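Local coordinates for GCN5-related N-acetyltransferase (Exiguobacterium sibiricum 255-15, PDB 3GY9), which binds coenzyme A and probably transfers an acyl group from its thioester to an acceptor that is not known, at residues Q60-G65 with Y83-A88. Sequence-based numbering, arbitrary orientation. Where two conformers were deposited one is given.
Sequences QVLACG and YVLPEA. With COA (coenzyme A), chain B; SO4 (sulfate ion), chain C.
Val84 sets CG1 anti to its backbone N (chi1 179°), which leaves CG2 beside that N, and this methyl packs on CB of Ala63 at 3.8 Å. The two residues lie near the open end of an antiparallel hairpin, strands 61-69 and 76-84, in the GNAT fold. Cys64 and Tyr83 form a hydrogen-bonded pair, with Cys64 N to Tyr83 O and Tyr83 N to Cys64 O both 3.0 Å. Ala63 and Val84 form the next, non-hydrogen-bonded pair. Beyond it the chain after Val84 leaves the strand, yet Leu85 N still donates a nearly straight bond of 2.8 Å to Leu62 O. The side chain of Leu85 has two conformers, and in one of them CD1 comes to 3.4 Å from Val61 O and also meets CD2 of Leu62. A short 3-10 turn follows, in which Ala88 N bonds to Leu85 O. The turn brings the methyl of Ala88 against CB of Leu62, and Ile93 of helix 93-105 touches both side chains.

The side chains of Ala63 and Val84 share one face of the sheet. The other face carries Cys64 and Tyr83, under helices 18-26 and 31-37. The Tyr83 ring runs away from strand 61-69, and its hydroxyl is hydrogen-bonded to Glu27.

Strand 76-84 also serves the cofactor. As in other GNAT enzymes, its end offers a backbone N-H to the pantetheine arm. Gly92, Gly94, Ser90 and Thr95 hold coenzyme A as well. Val84 N, which points away from strand 61-69, donates to O9P of coenzyme A at 3.0 Å, with an angle of 157° at the hydrogen.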
loop_
_atom_site.group_PDB
_atom_site.type_symbol
_atom_site.label_atom_id
_atom_site.label_comp_id
_atom_site.label_asym_id
_atom_site.label_seq_id
_atom_site.Cartn_x
_atom_site.Cartn_y
_atom_site.Cartn_z
ATOM N N GLN A 60 -15.244 8.396 5.530
ATOM C CA GLN A 60 -15.446 7.197 4.733
ATOM C C GLN A 60 -14.095 6.730 4.207
ATOM O O GLN A 60 -13.224 7.551 3.899
ATOM C CB GLN A 60 -16.399 7.479 3.586
ATOM C CG GLN A 60 -17.770 7.835 4.057
ATOM C CD GLN A 60 -18.791 7.956 2.970
ATOM O OE1 GLN A 60 -18.583 8.662 1.985
ATOM N NE2 GLN A 60 -19.943 7.340 3.175
ATOM N N VAL A 61 -13.917 5.417 4.134
ATOM C CA VAL A 61 -12.658 4.831 3.660
ATOM C C VAL A 61 -12.596 4.981 2.142
ATOM O O VAL A 61 -13.476 4.470 1.421
ATOM C CB VAL A 61 -12.566 3.321 3.994
ATOM C CG1 VAL A 61 -11.345 2.692 3.311
ATOM C CG2 VAL A 61 -12.516 3.113 5.478
ATOM N N LEU A 62 -11.572 5.679 1.647
ATOM C CA LEU A 62 -11.412 5.849 0.198
ATOM C C LEU A 62 -10.287 4.991 -0.408
ATOM O O LEU A 62 -10.235 4.828 -1.630
ATOM C CB LEU A 62 -11.142 7.309 -0.142
ATOM C CG LEU A 62 -12.178 8.353 0.290
ATOM C CD1 LEU A 62 -11.743 9.712 -0.140
ATOM C CD2 LEU A 62 -13.555 8.030 -0.253
ATOM N N ALA A 63 -9.407 4.466 0.448
ATOM C CA ALA A 63 -8.249 3.697 0.003
ATOM C C ALA A 63 -7.618 2.978 1.168
ATOM O O ALA A 63 -7.816 3.341 2.328
ATOM C CB ALA A 63 -7.220 4.604 -0.616
ATOM N N CYS A 64 -6.854 1.945 0.831
ATOM C CA CYS A 64 -6.022 1.288 1.815
ATOM C C CYS A 64 -4.679 0.952 1.190
ATOM O O CYS A 64 -4.559 0.927 -0.029
ATOM C CB CYS A 64 -6.708 0.004 2.330
ATOM S SG CYS A 64 -7.042 -1.247 1.087
ATOM N N GLY A 65 -3.702 0.659 2.052
ATOM C CA GLY A 65 -2.393 0.198 1.577
ATOM C C GLY A 65 -1.397 0.186 2.707
ATOM O O GLY A 65 -1.464 1.003 3.610
ATOM N N TYR A 83 -5.085 -0.029 -2.795
ATOM C CA TYR A 83 -6.311 0.081 -3.603
ATOM C C TYR A 83 -7.009 1.394 -3.279
ATOM O O TYR A 83 -7.186 1.725 -2.105
ATOM C CB TYR A 83 -7.266 -1.081 -3.296
ATOM C CG TYR A 83 -8.501 -1.047 -4.150
ATOM C CD1 TYR A 83 -8.483 -1.524 -5.455
ATOM C CD2 TYR A 83 -9.681 -0.523 -3.659
ATOM C CE1 TYR A 83 -9.621 -1.480 -6.251
ATOM C CE2 TYR A 83 -10.825 -0.470 -4.463
ATOM C CZ TYR A 83 -10.784 -0.940 -5.746
ATOM O OH TYR A 83 -11.907 -0.901 -6.553
ATOM N N VAL A 84 -7.394 2.137 -4.316
ATOM C CA VAL A 84 -8.163 3.376 -4.158
ATOM C C VAL A 84 -9.511 3.154 -4.825
ATOM O O VAL A 84 -9.572 2.627 -5.937
ATOM C CB VAL A 84 -7.462 4.565 -4.854
ATOM C CG1 VAL A 84 -8.280 5.854 -4.723
ATOM C CG2 VAL A 84 -6.082 4.755 -4.257
ATOM N N LEU A 85 -10.592 3.541 -4.140
ATOM C CA LEU A 85 -11.944 3.431 -4.715
ATOM C C LEU A 85 -11.982 4.123 -6.062
ATOM O O LEU A 85 -11.434 5.219 -6.215
ATOM C CB LEU A 85 -13.010 4.077 -3.818
ATOM C CG LEU A 85 -13.493 3.352 -2.564
ATOM C CD1 LEU A 85 -14.493 4.248 -1.856
ATOM C CD2 LEU A 85 -14.123 1.997 -2.897
ATOM N N PRO A 86 -12.621 3.480 -7.064
ATOM C CA PRO A 86 -12.641 4.074 -8.398
ATOM C C PRO A 86 -13.029 5.557 -8.441
ATOM O O PRO A 86 -12.353 6.353 -9.099
ATOM C CB PRO A 86 -13.652 3.201 -9.155
ATOM C CG PRO A 86 -13.511 1.872 -8.513
ATOM C CD PRO A 86 -13.305 2.160 -7.060
ATOM N N GLU A 87 -14.078 5.943 -7.722
ATOM C CA GLU A 87 -14.554 7.335 -7.773
ATOM C C GLU A 87 -13.602 8.336 -7.104
ATOM O O GLU A 87 -13.720 9.550 -7.334
ATOM C CB GLU A 87 -15.955 7.439 -7.153
ATOM C CG GLU A 87 -15.989 7.164 -5.644
ATOM C CD GLU A 87 -17.351 6.689 -5.152
ATOM O OE1 GLU A 87 -17.478 5.486 -4.799
ATOM O OE2 GLU A 87 -18.290 7.519 -5.138
ATOM N N ALA A 88 -12.639 7.828 -6.328
ATOM C CA ALA A 88 -11.690 8.663 -5.588
ATOM C C ALA A 88 -10.313 8.718 -6.233
ATOM O O ALA A 88 -9.421 9.373 -5.701
ATOM C CB ALA A 88 -11.563 8.195 -4.159
HETATM N N1A COA B . -6.105 4.495 -12.555
HETATM C C2A COA B . -4.785 4.085 -12.556
HETATM N N3A COA B . -3.762 4.997 -12.381
HETATM C C4A COA B . -4.064 6.307 -12.202
HETATM C C5A COA B . -5.387 6.744 -12.199
HETATM C C6A COA B . -6.415 5.824 -12.377
HETATM N N6A COA B . -7.676 6.221 -12.487
HETATM N N7A COA B . -5.369 8.087 -12.007
HETATM C C8A COA B . -4.088 8.500 -11.890
HETATM N N9A COA B . -3.275 7.401 -12.020
HETATM C C1B COA B . -1.809 7.369 -12.004
HETATM C C2B COA B . -1.206 8.459 -12.876
HETATM O O2B COA B . -0.020 7.979 -13.479
HETATM C C3B COA B . -0.891 9.558 -11.895
HETATM O O3B COA B . 0.174 10.387 -12.289
HETATM P P3B COA B . -0.174 11.900 -12.708
HETATM O O7A COA B . 1.097 12.630 -13.072
HETATM O O8A COA B . -1.124 11.832 -13.877
HETATM O O9A COA B . -0.851 12.618 -11.564
HETATM C C4B COA B . -0.523 8.758 -10.665
HETATM O O4B COA B . -1.363 7.620 -10.685
HETATM C C5B COA B . -0.675 9.547 -9.362
HETATM O O5B COA B . -1.997 10.006 -9.238
HETATM P P1A COA B . -2.876 9.815 -7.888
HETATM O O1A COA B . -2.070 10.089 -6.658
HETATM O O2A COA B . -4.072 10.688 -8.091
HETATM O O3A COA B . -3.271 8.277 -8.050
HETATM P P2A COA B . -4.545 7.513 -7.455
HETATM O O4A COA B . -5.066 8.142 -6.175
HETATM O O5A COA B . -5.526 7.283 -8.546
HETATM O O6A COA B . -3.844 6.126 -7.059
HETATM C CBP COA B . -3.720 3.868 -7.946
HETATM C CCP COA B . -3.211 5.309 -8.042
HETATM C CDP COA B . -3.302 3.283 -6.601
HETATM C CEP COA B . -3.054 3.065 -9.083
HETATM C CAP COA B . -5.256 3.850 -8.067
HETATM O OAP COA B . -5.641 4.536 -9.239
HETATM C C9P COA B . -5.778 2.442 -8.124
HETATM O O9P COA B . -6.013 1.701 -6.957
HETATM N N8P COA B . -5.979 1.969 -9.350
HETATM C C7P COA B . -6.492 0.626 -9.589
HETATM C C6P COA B . -5.867 0.006 -10.841
HETATM C C5P COA B . -6.322 0.743 -12.080
HETATM O O5P COA B . -6.828 1.875 -11.988
HETATM N N4P COA B . -6.153 0.115 -13.242
HETATM C C3P COA B . -6.266 0.802 -14.510
HETATM C C2P COA B . -7.706 1.201 -14.830
HETATM S S1P COA B . -8.896 -0.164 -14.809
HETATM S S SO4 C . -19.542 4.697 5.971
HETATM O O1 SO4 C . -20.440 5.757 5.531
HETATM O O2 SO4 C . -18.542 5.254 6.871
HETATM O O3 SO4 C . -18.877 4.126 4.806
HETATM O O4 SO4 C . -20.288 3.657 6.669
#